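PDB 1A76: flap endonuclease 1 from Methanocaldococcus jannaschii, which cleaves 5'-overhanging DNA flaps in replication and repair as a structure-specific, magnesium-dependent endonuclease that also has 5'-3' exonuclease activity. Local coordinates for residues 24-28 and 29-33; 67-71 and 72-76; 125-128 and 129-133; 137-141 and 142-146; 159-163 and 164-168. One frame throughout, in Å; residues are numbered along the deposited sequence.

Contact 1 (24-28 and 29-33); sequences VAIDG and MNALY
In the metal-site corner of the PIN-like nuclease core, strand 24-27 runs straight into helix 29-33, and Asp27 serves as the N-cap across the junction to Asn30. Its OD1 accepts from Asn30 N at 3.1 Å, the N-H pointing well at the oxygen (162°) but arriving from above the carboxylate plane. With CG anti to the backbone N (chi1 179°), the carboxylate reaches forward over the first turn, where CG lies 3.4 Å from Asn30 CB. The two side chains cross at about a right angle, and the amide of Asn30 turns off toward Gln172 N, which its OD1 accepts from. The main chain adds Ala31 N to Asp27 O (2.9 Å) and Leu32 N to Gly28 O (2.9 Å), while Ile26 CG2 rests on Ala31 CB at 4.0 Å. With an alanine here there is no carboxylate, and Asn30 N would probably lose its capping acceptor and the metal site one of its negative charges. Asp27 is a predicted ligand of the first magnesium, and a bound manganese ion lies about 4 Å from its side chain. A strand-end aspartate that both caps the following helix and faces the metals is in keeping with the acidic active site of FEN1 nucleases.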
# COMPACT_ATOMS: atom_id res chain seq x y z
N VAL A 24 -11.89 6.40 2.98
CA VAL A 24 -10.51 5.94 3.20
C VAL A 24 -9.73 5.82 1.91
O VAL A 24 -10.29 5.54 0.85
CB VAL A 24 -10.46 4.52 3.87
CG1 VAL A 24 -10.81 4.62 5.35
CG2 VAL A 24 -11.41 3.54 3.13
N ALA A 25 -8.42 6.04 1.99
CA ALA A 25 -7.56 5.89 0.83
C ALA A 25 -6.87 4.55 1.06
O ALA A 25 -6.19 4.36 2.07
CB ALA A 25 -6.53 7.02 0.75
N ILE A 26 -7.08 3.60 0.16
CA ILE A 26 -6.46 2.29 0.32
C ILE A 26 -5.09 2.18 -0.34
O ILE A 26 -4.93 2.50 -1.51
CB ILE A 26 -7.34 1.17 -0.28
CG1 ILE A 26 -8.66 1.07 0.48
CG2 ILE A 26 -6.59 -0.17 -0.17
CD1 ILE A 26 -9.68 0.24 -0.23
N ASP A 27 -4.10 1.72 0.43
CA ASP A 27 -2.77 1.52 -0.13
C ASP A 27 -2.92 0.28 -1.02
O ASP A 27 -2.89 -0.86 -0.54
CB ASP A 27 -1.74 1.25 0.97
CG ASP A 27 -0.35 1.02 0.41
OD1 ASP A 27 -0.23 0.51 -0.72
OD2 ASP A 27 0.62 1.36 1.11
N GLY A 28 -3.10 0.53 -2.32
CA GLY A 28 -3.32 -0.52 -3.29
C GLY A 28 -2.35 -1.68 -3.35
O GLY A 28 -2.76 -2.83 -3.27
N MET A 29 -1.06 -1.39 -3.50
CA MET A 29 -0.08 -2.47 -3.59
C MET A 29 -0.01 -3.23 -2.28
O MET A 29 0.16 -4.44 -2.29
CB MET A 29 1.29 -1.92 -3.96
CG MET A 29 1.30 -1.30 -5.35
SD MET A 29 1.03 -2.54 -6.63
CE MET A 29 -0.67 -2.25 -6.98
N ASN A 30 -0.14 -2.53 -1.17
CA ASN A 30 -0.09 -3.23 0.11
C ASN A 30 -1.25 -4.20 0.18
O ASN A 30 -1.10 -5.33 0.66
CB ASN A 30 -0.18 -2.25 1.28
CG ASN A 30 0.10 -2.93 2.60
OD1 ASN A 30 -0.81 -3.36 3.30
ND2 ASN A 30 1.38 -3.09 2.93
N ALA A 31 -2.41 -3.75 -0.28
CA ALA A 31 -3.62 -4.55 -0.28
C ALA A 31 -3.49 -5.78 -1.17
O ALA A 31 -3.84 -6.89 -0.78
CB ALA A 31 -4.82 -3.69 -0.73
N LEU A 32 -2.97 -5.57 -2.38
CA LEU A 32 -2.78 -6.65 -3.33
C LEU A 32 -1.86 -7.75 -2.83
O LEU A 32 -2.15 -8.93 -3.01
CB LEU A 32 -2.23 -6.08 -4.65
CG LEU A 32 -3.31 -5.80 -5.71
CD1 LEU A 32 -4.69 -5.68 -5.08
CD2 LEU A 32 -2.95 -4.55 -6.45
N TYR A 33 -0.73 -7.36 -2.25
CA TYR A 33 0.22 -8.31 -1.71
C TYR A 33 -0.47 -9.08 -0.58
O TYR A 33 -0.33 -10.29 -0.46
CB TYR A 33 1.46 -7.58 -1.19
CG TYR A 33 2.41 -7.12 -2.28
CD1 TYR A 33 3.07 -8.04 -3.10
CD2 TYR A 33 2.69 -5.76 -2.45
CE1 TYR A 33 3.99 -7.60 -4.07
CE2 TYR A 33 3.60 -5.32 -3.41
CZ TYR A 33 4.25 -6.24 -4.21
OH TYR A 33 5.15 -5.78 -5.16

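Contact 2 (67-71 and 72-76); sequences HLLEN and DITPI
Leu68 and Ile73 meet where helix 67-70 gives way to the turn before strand 74-76, the branch point of one lying against the beta branch of the other. Leu68 CG sits 3.7 Å from Ile73 CG2, the two side chains crossing obliquely. Ile73 is turned toward the helix, and its CB comes down on the carbonyl of Leu68, 3.3 Å from the oxygen. Beyond it, CD1 extends to the flank of Asn71, 4.2 Å from its CB, so one isoleucine spans both the last turn and the residue that leaves it. This fit depends on a Schellman motif with Asp72, of positive phi, as the C-prime residue: Ile73 N bonds to Leu68 O at 3.0 Å and Asp72 N to Leu69 O at 3.1 Å. Leu68 O is gripped twice, by Ile73 N and Asn71 N from opposite faces of its plane. Leu69 fills a second hollow. Because CG stands anti to the carbonyl carbon (chi1 -77°), CD2 comes round to face the turn and bears on Ile73 O, 3.5 Å away, and on Pro75 CD at 3.8 Å. Leu69 and the proline ring cross at about a right angle. Asp72, whose CB points away from the helix, sends its carboxylate to Lys20 in a salt bridge. Val24 of the neighbouring strand packs on both Ile73 and Pro75, while Leu308 of helix 298-315 backs Leu69, wedging the bend between sheet and C-terminal helix.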
# COMPACT_ATOMS: atom_id res chain seq x y z
N HIS A 67 -17.46 -5.41 0.68
CA HIS A 67 -17.59 -5.62 2.12
C HIS A 67 -17.52 -4.26 2.84
O HIS A 67 -18.29 -3.97 3.75
CB HIS A 67 -16.47 -6.57 2.58
CG HIS A 67 -16.29 -6.65 4.06
ND1 HIS A 67 -17.25 -7.18 4.90
CD2 HIS A 67 -15.24 -6.32 4.85
CE1 HIS A 67 -16.79 -7.17 6.15
NE2 HIS A 67 -15.58 -6.65 6.14
N LEU A 68 -16.58 -3.43 2.39
CA LEU A 68 -16.37 -2.09 2.93
C LEU A 68 -17.57 -1.18 2.65
O LEU A 68 -18.06 -0.48 3.54
CB LEU A 68 -15.10 -1.48 2.31
CG LEU A 68 -13.82 -1.32 3.14
CD1 LEU A 68 -13.66 -2.43 4.15
CD2 LEU A 68 -12.62 -1.26 2.18
N LEU A 69 -18.05 -1.19 1.41
CA LEU A 69 -19.18 -0.35 1.01
C LEU A 69 -20.49 -0.73 1.70
O LEU A 69 -21.38 0.12 1.88
CB LEU A 69 -19.37 -0.40 -0.50
CG LEU A 69 -18.38 0.43 -1.32
CD1 LEU A 69 -18.56 0.09 -2.80
CD2 LEU A 69 -18.60 1.92 -1.06
N GLU A 70 -20.63 -2.00 2.06
CA GLU A 70 -21.84 -2.45 2.74
C GLU A 70 -21.88 -1.82 4.13
O GLU A 70 -22.95 -1.72 4.75
CB GLU A 70 -21.83 -3.98 2.88
CG GLU A 70 -22.43 -4.72 1.69
CD GLU A 70 -22.26 -6.22 1.79
OE1 GLU A 70 -21.17 -6.68 2.21
OE2 GLU A 70 -23.22 -6.95 1.45
N ASN A 71 -20.72 -1.39 4.62
CA ASN A 71 -20.62 -0.76 5.93
C ASN A 71 -20.39 0.74 5.81
O ASN A 71 -19.80 1.36 6.69
CB ASN A 71 -19.47 -1.37 6.73
CG ASN A 71 -19.85 -1.63 8.17
OD1 ASN A 71 -19.90 -2.77 8.61
ND2 ASN A 71 -20.13 -0.55 8.91
N ASP A 72 -20.87 1.31 4.72
CA ASP A 72 -20.74 2.74 4.45
C ASP A 72 -19.30 3.27 4.51
O ASP A 72 -19.07 4.43 4.85
CB ASP A 72 -21.63 3.55 5.41
CG ASP A 72 -21.88 4.96 4.91
OD1 ASP A 72 -21.58 5.22 3.73
OD2 ASP A 72 -22.35 5.81 5.69
N ILE A 73 -18.33 2.42 4.18
CA ILE A 73 -16.94 2.86 4.13
C ILE A 73 -16.67 3.06 2.66
O ILE A 73 -16.67 2.09 1.88
CB ILE A 73 -15.96 1.81 4.66
CG1 ILE A 73 -16.05 1.73 6.19
CG2 ILE A 73 -14.53 2.18 4.24
CD1 ILE A 73 -15.66 0.39 6.76
N THR A 74 -16.46 4.31 2.27
CA THR A 74 -16.20 4.64 0.87
C THR A 74 -14.70 4.68 0.61
O THR A 74 -14.00 5.57 1.08
CB THR A 74 -16.82 6.00 0.51
OG1 THR A 74 -18.24 5.90 0.61
CG2 THR A 74 -16.44 6.40 -0.89
N PRO A 75 -14.19 3.69 -0.15
CA PRO A 75 -12.76 3.66 -0.44
C PRO A 75 -12.36 4.22 -1.80
O PRO A 75 -13.14 4.25 -2.76
CB PRO A 75 -12.44 2.17 -0.34
CG PRO A 75 -13.71 1.50 -0.90
CD PRO A 75 -14.86 2.50 -0.72
N ILE A 76 -11.12 4.68 -1.85
CA ILE A 76 -10.54 5.17 -3.08
C ILE A 76 -9.22 4.41 -3.09
O ILE A 76 -8.46 4.45 -2.12
CB ILE A 76 -10.32 6.70 -3.08
CG1 ILE A 76 -9.60 7.11 -4.37
CG2 ILE A 76 -9.53 7.13 -1.84
CD1 ILE A 76 -10.07 8.42 -4.97

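Contact 3 (125-128 and 129-133); sequences SYLT and PKMVE
The chain enters helix 129-133 from an extended Thr128, whose carbonyl accepts from Val132 N at 2.9 Å, the first regular turn of the helix. Beside it the Thr128 hydroxyl closes the free end: OG1 accepts from Met131 N at 3.2 Å, with an N-H...O angle of 151°. OG1 is held between the backbone N and the carbonyl carbon (chi1 59°), which brings it over the turn and within 3.4 Å of Met131 CB. Thr128 is thus the N-cap, followed by a proline at the first helical position, where no amide hydrogen needs an acceptor. With a valine here, which has no hydroxyl, Met131 N would probably be left without its capping oxygen. Ahead of the cap the loop has its own local order, an ST turn in which Ser125 OG accepts from Leu127 N, and then an inverse gamma turn centred on Leu127. Leu127 starts out pointing away from the helix, but its end returns, and CD2 presses on Val132 CG2 at 3.4 Å, tighter than usual, and also reaches Met131 SD at 4.1 Å. Leu127 crosses each of these partners at about a right angle. The extended Met131 chain bends only at its last torsion, carrying CE to 3.1 Å from Tyr126 O. Tyr33 and Leu36 of helix 28-38 pack against Leu127, while Ala57 and Tyr58 of helix 56-70 meet Met131.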
# COMPACT_ATOMS: atom_id res chain seq x y z
N SER A 125 7.50 -10.61 -8.27
CA SER A 125 6.65 -11.57 -7.55
C SER A 125 5.41 -12.00 -8.34
O SER A 125 5.31 -11.73 -9.55
CB SER A 125 6.19 -10.98 -6.22
OG SER A 125 5.38 -9.84 -6.44
N TYR A 126 4.48 -12.67 -7.67
CA TYR A 126 3.25 -13.09 -8.32
C TYR A 126 2.45 -11.84 -8.69
O TYR A 126 1.59 -11.87 -9.58
CB TYR A 126 2.42 -13.95 -7.37
CG TYR A 126 2.73 -15.43 -7.38
CD1 TYR A 126 3.28 -16.04 -8.50
CD2 TYR A 126 2.43 -16.23 -6.28
CE1 TYR A 126 3.53 -17.41 -8.53
CE2 TYR A 126 2.67 -17.60 -6.29
CZ TYR A 126 3.22 -18.18 -7.42
OH TYR A 126 3.47 -19.55 -7.44
N LEU A 127 2.72 -10.74 -7.99
CA LEU A 127 2.04 -9.47 -8.27
C LEU A 127 2.74 -8.83 -9.46
O LEU A 127 3.68 -8.06 -9.29
CB LEU A 127 2.12 -8.53 -7.07
CG LEU A 127 0.88 -7.73 -6.65
CD1 LEU A 127 1.30 -6.44 -5.97
CD2 LEU A 127 -0.01 -7.43 -7.85
N THR A 128 2.28 -9.17 -10.66
CA THR A 128 2.86 -8.65 -11.89
C THR A 128 2.19 -7.37 -12.36
O THR A 128 1.07 -7.08 -11.97
CB THR A 128 2.73 -9.66 -13.04
OG1 THR A 128 1.34 -9.95 -13.25
CG2 THR A 128 3.47 -10.94 -12.73
N PRO A 129 2.87 -6.59 -13.20
CA PRO A 129 2.28 -5.35 -13.72
C PRO A 129 0.94 -5.62 -14.40
O PRO A 129 -0.00 -4.84 -14.25
CB PRO A 129 3.33 -4.83 -14.69
CG PRO A 129 4.63 -5.39 -14.14
CD PRO A 129 4.26 -6.77 -13.67
N LYS A 130 0.86 -6.73 -15.13
CA LYS A 130 -0.38 -7.10 -15.83
C LYS A 130 -1.50 -7.38 -14.83
O LYS A 130 -2.66 -7.02 -15.07
CB LYS A 130 -0.16 -8.34 -16.69
CG LYS A 130 -1.45 -9.01 -17.15
CD LYS A 130 -2.31 -8.03 -17.96
CE LYS A 130 -3.50 -8.72 -18.62
NZ LYS A 130 -3.92 -8.03 -19.87
N MET A 131 -1.17 -8.05 -13.74
CA MET A 131 -2.16 -8.37 -12.71
C MET A 131 -2.63 -7.09 -12.04
O MET A 131 -3.81 -6.93 -11.74
CB MET A 131 -1.56 -9.30 -11.66
CG MET A 131 -2.58 -9.76 -10.62
SD MET A 131 -1.89 -10.77 -9.31
CE MET A 131 -1.44 -12.28 -10.20
N VAL A 132 -1.68 -6.18 -11.82
CA VAL A 132 -1.97 -4.88 -11.23
C VAL A 132 -2.87 -4.09 -12.18
O VAL A 132 -3.81 -3.43 -11.76
CB VAL A 132 -0.66 -4.06 -11.00
CG1 VAL A 132 -1.01 -2.66 -10.50
CG2 VAL A 132 0.25 -4.78 -10.01
N GLU A 133 -2.57 -4.16 -13.47
CA GLU A 133 -3.38 -3.44 -14.45
C GLU A 133 -4.80 -4.04 -14.48
O GLU A 133 -5.78 -3.31 -14.60
CB GLU A 133 -2.72 -3.52 -15.84
CG GLU A 133 -1.58 -2.50 -16.11
CD GLU A 133 -0.94 -1.89 -14.85
OE1 GLU A 133 -1.46 -0.89 -14.33
OE2 GLU A 133 0.10 -2.42 -14.40

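Contact 4 (137-141 and 142-146); sequences YLLSL and MGIPY
At the C-terminal end of helix 129-142, Met142 stays close to the last turn, its N bonded to Leu138 O at 2.9 Å. CG stands anti to the carbonyl carbon (chi1 -67°), which lays the side chain back along the helix: CG comes to 3.1 Å from Leu138 O, and SD lies 3.9 Å from Leu138 CG. Helix 283-292 meets this pair through Ile286, on Met142, and Phe289, on Leu138. Gly143 then takes positive phi and breaks the helical path. Its N reaches back to Ser140 O at 3.0 Å, the donor standing high above the carbonyl plane (73°). Ile144 N makes the second, longer loop back, bonding to Leu139 O at 2.9 Å. Its beta carbon and CG2 stay against Leu139 while the rest of the side chain leads away: Ile144 CB lies 3.8 Å from Leu139 CD2, with CG2 near the same methyl, so the leucine fork is set against the beta branch. Pro145 leads the chain away and pairs through its backbone with Trp77. Tyr146 then turns its side chain toward the helix again, its CD2 approaching Leu139 CB at 4.3 Å. Leu139 thereby meets both Ile144 and Tyr146, and Trp77 of strand 74-79 touches all three. Two backbone bonds reaching back round a glycine, with apolar residues closing over them, make a Schellman motif, here joining helix 129-142 to edge strand 146-148.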
# COMPACT_ATOMS: atom_id res chain seq x y z
N TYR A 137 -8.52 -2.33 -13.84
CA TYR A 137 -9.62 -2.50 -14.80
C TYR A 137 -10.86 -2.97 -14.05
O TYR A 137 -11.97 -2.48 -14.29
CB TYR A 137 -9.24 -3.54 -15.85
CG TYR A 137 -10.39 -3.96 -16.77
CD1 TYR A 137 -11.07 -3.01 -17.54
CD2 TYR A 137 -10.76 -5.31 -16.90
CE1 TYR A 137 -12.10 -3.39 -18.41
CE2 TYR A 137 -11.80 -5.69 -17.77
CZ TYR A 137 -12.46 -4.73 -18.52
OH TYR A 137 -13.47 -5.08 -19.39
N LEU A 138 -10.67 -3.92 -13.15
CA LEU A 138 -11.78 -4.45 -12.37
C LEU A 138 -12.43 -3.34 -11.54
O LEU A 138 -13.65 -3.26 -11.43
CB LEU A 138 -11.29 -5.58 -11.45
CG LEU A 138 -12.28 -6.17 -10.44
CD1 LEU A 138 -13.49 -6.74 -11.17
CD2 LEU A 138 -11.60 -7.24 -9.59
N LEU A 139 -11.60 -2.47 -10.97
CA LEU A 139 -12.13 -1.38 -10.15
C LEU A 139 -12.95 -0.44 -11.02
O LEU A 139 -13.98 0.07 -10.60
CB LEU A 139 -10.99 -0.62 -9.49
CG LEU A 139 -10.34 -1.34 -8.30
CD1 LEU A 139 -9.08 -0.57 -7.90
CD2 LEU A 139 -11.32 -1.42 -7.13
N SER A 140 -12.48 -0.21 -12.25
CA SER A 140 -13.19 0.67 -13.17
C SER A 140 -14.55 0.06 -13.49
O SER A 140 -15.57 0.76 -13.56
CB SER A 140 -12.40 0.84 -14.46
OG SER A 140 -12.60 -0.29 -15.28
N LEU A 141 -14.57 -1.24 -13.70
CA LEU A 141 -15.81 -1.94 -14.00
C LEU A 141 -16.73 -1.83 -12.79
O LEU A 141 -17.95 -1.73 -12.93
CB LEU A 141 -15.53 -3.42 -14.31
CG LEU A 141 -14.87 -3.66 -15.67
CD1 LEU A 141 -14.62 -5.15 -15.84
CD2 LEU A 141 -15.75 -3.11 -16.79
N MET A 142 -16.14 -1.85 -11.61
CA MET A 142 -16.90 -1.76 -10.37
C MET A 142 -17.36 -0.35 -10.04
O MET A 142 -18.14 -0.15 -9.11
CB MET A 142 -16.08 -2.32 -9.21
CG MET A 142 -15.81 -3.81 -9.29
SD MET A 142 -14.69 -4.28 -7.96
CE MET A 142 -15.65 -3.90 -6.52
N GLY A 143 -16.88 0.63 -10.81
CA GLY A 143 -17.24 2.02 -10.59
C GLY A 143 -16.54 2.62 -9.40
O GLY A 143 -16.96 3.67 -8.88
N ILE A 144 -15.50 1.93 -8.94
CA ILE A 144 -14.71 2.35 -7.78
C ILE A 144 -13.50 3.17 -8.25
O ILE A 144 -12.68 2.68 -9.03
CB ILE A 144 -14.18 1.14 -6.97
CG1 ILE A 144 -15.32 0.14 -6.66
CG2 ILE A 144 -13.48 1.63 -5.71
CD1 ILE A 144 -16.51 0.75 -5.93
N PRO A 145 -13.35 4.39 -7.73
CA PRO A 145 -12.23 5.25 -8.12
C PRO A 145 -10.86 4.87 -7.60
O PRO A 145 -10.71 4.38 -6.48
CB PRO A 145 -12.67 6.63 -7.62
CG PRO A 145 -13.47 6.31 -6.39
CD PRO A 145 -14.20 5.03 -6.71
N TYR A 146 -9.85 5.10 -8.43
CA TYR A 146 -8.47 4.83 -8.05
C TYR A 146 -7.58 5.96 -8.52
O TYR A 146 -7.95 6.74 -9.39
CB TYR A 146 -7.98 3.48 -8.62
CG TYR A 146 -7.81 3.38 -10.13
CD1 TYR A 146 -6.67 3.87 -10.77
CD2 TYR A 146 -8.77 2.72 -10.90
CE1 TYR A 146 -6.48 3.70 -12.16
CE2 TYR A 146 -8.60 2.55 -12.28
CZ TYR A 146 -7.46 3.03 -12.90
OH TYR A 146 -7.30 2.84 -14.25

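Contact 5 (159-163 and 164-168); sequences YMAKK and GDVWA
Val166 lays CG2 over the backbone of Ala161, 3.4 Å from its CA and 3.8 Å from its CB, after the chain has doubled back past the end of helix 159-162. With CG1 anti to the carbonyl carbon (chi1 -67°), CG2 falls between the backbone N and the carbonyl carbon, and it also approaches Met160 CB. Ala161 CA in turn offers a C-H to Val166 O, and a water donates to both Ala161 O and Val166 O, bridging the turn. The reversal is a Schellman motif with positive-phi Gly164: Gly164 N bonds to Ala161 O at 3.0 Å from well above the carbonyl plane, and Asp165 N bonds to Met160 O at 3.0 Å. A CB at Gly164 would be jammed against the carbonyl oxygen of Lys163. Lys163 and Asp165 meet at their ends. The bent lysine chain brings CE to 3.5 Å from Asp165 OD2, and NZ makes a long salt bridge to that oxygen at 3.6 Å. Both ends have other partners, Asp272 for the lysine and Tyr274 OH for the aspartate. Lys163 CG also lies over one face of the Tyr159 ring, while Ile76 of strand 74-79 meets Met160 and Val166 from the sheet.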
# COMPACT_ATOMS: atom_id res chain seq x y z
N TYR A 159 -1.07 11.92 1.82
CA TYR A 159 -1.38 13.30 1.43
C TYR A 159 -2.89 13.53 1.36
O TYR A 159 -3.40 14.57 1.81
CB TYR A 159 -0.74 13.61 0.07
CG TYR A 159 -1.22 14.88 -0.59
CD1 TYR A 159 -0.87 16.13 -0.08
CD2 TYR A 159 -1.96 14.84 -1.78
CE1 TYR A 159 -1.25 17.32 -0.74
CE2 TYR A 159 -2.34 16.02 -2.45
CZ TYR A 159 -1.98 17.25 -1.91
OH TYR A 159 -2.33 18.42 -2.55
N MET A 160 -3.61 12.58 0.79
CA MET A 160 -5.07 12.70 0.67
C MET A 160 -5.72 12.72 2.05
O MET A 160 -6.73 13.41 2.29
CB MET A 160 -5.63 11.54 -0.16
CG MET A 160 -5.17 11.56 -1.63
SD MET A 160 -5.21 9.97 -2.48
CE MET A 160 -6.96 9.76 -2.76
N ALA A 161 -5.15 11.96 2.97
CA ALA A 161 -5.69 11.90 4.33
C ALA A 161 -5.35 13.20 5.05
O ALA A 161 -6.18 13.77 5.75
CB ALA A 161 -5.12 10.70 5.07
N LYS A 162 -4.12 13.66 4.87
CA LYS A 162 -3.69 14.90 5.51
C LYS A 162 -4.59 16.05 5.08
O LYS A 162 -4.99 16.88 5.91
CB LYS A 162 -2.23 15.19 5.17
CG LYS A 162 -1.26 14.69 6.22
CD LYS A 162 0.12 14.40 5.65
CE LYS A 162 0.93 15.68 5.51
NZ LYS A 162 1.58 15.76 4.17
N LYS A 163 -4.93 16.09 3.80
CA LYS A 163 -5.80 17.15 3.26
C LYS A 163 -7.23 17.06 3.74
O LYS A 163 -7.99 18.01 3.57
CB LYS A 163 -5.82 17.09 1.73
CG LYS A 163 -4.48 17.28 1.07
CD LYS A 163 -4.66 17.84 -0.33
CE LYS A 163 -5.63 17.02 -1.14
NZ LYS A 163 -5.96 17.71 -2.42
N GLY A 164 -7.62 15.93 4.30
CA GLY A 164 -8.99 15.79 4.77
C GLY A 164 -9.95 15.22 3.74
O GLY A 164 -11.17 15.19 3.97
N ASP A 165 -9.42 14.78 2.61
CA ASP A 165 -10.26 14.21 1.56
C ASP A 165 -10.74 12.83 2.00
O ASP A 165 -11.80 12.36 1.58
CB ASP A 165 -9.49 14.13 0.25
CG ASP A 165 -9.43 15.46 -0.47
OD1 ASP A 165 -10.08 16.43 -0.01
OD2 ASP A 165 -8.73 15.54 -1.49
N VAL A 166 -9.94 12.18 2.85
CA VAL A 166 -10.29 10.87 3.39
C VAL A 166 -9.91 10.89 4.86
O VAL A 166 -9.03 11.65 5.28
CB VAL A 166 -9.51 9.71 2.69
CG1 VAL A 166 -9.97 9.59 1.25
CG2 VAL A 166 -8.01 9.96 2.77
N TRP A 167 -10.56 10.04 5.64
CA TRP A 167 -10.33 9.97 7.08
C TRP A 167 -9.04 9.25 7.48
O TRP A 167 -8.41 9.59 8.48
CB TRP A 167 -11.51 9.27 7.74
CG TRP A 167 -11.52 9.35 9.23
CD1 TRP A 167 -11.67 10.48 9.99
CD2 TRP A 167 -11.41 8.26 10.14
NE1 TRP A 167 -11.67 10.15 11.33
CE2 TRP A 167 -11.51 8.79 11.45
CE3 TRP A 167 -11.25 6.88 9.98
CZ2 TRP A 167 -11.45 7.99 12.58
CZ3 TRP A 167 -11.19 6.09 11.11
CH2 TRP A 167 -11.29 6.64 12.40
N ALA A 168 -8.66 8.25 6.69
CA ALA A 168 -7.47 7.48 6.99
C ALA A 168 -6.94 6.71 5.80
O ALA A 168 -7.59 6.61 4.74
CB ALA A 168 -7.76 6.50 8.15
O HOH W 1 -8.25 13.46 7.54

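Contact 1 is the central one, buried near the middle of the chain and beside the metals, and its strand 23-27 bonds to strand 74-79 of contact 2 on one flank and to Ala168 of contact 5 on the other. Contacts 3 and 4 sit at the two ends of helix 129-142, contact 3 touching contact 1 through Leu127 and Tyr33, contact 4 touching contact 2 through Ile144 and Leu69. The chemistry follows the helix end: contacts 1 and 3 start helices with an acidic or hydroxyl cap, whereas 2, 4 and 5 finish them with Schellman turns. Contact 4 is buried and largely apolar; contacts 2, 3 and 5 are partly buried, and contact 5 adds charged groups and water.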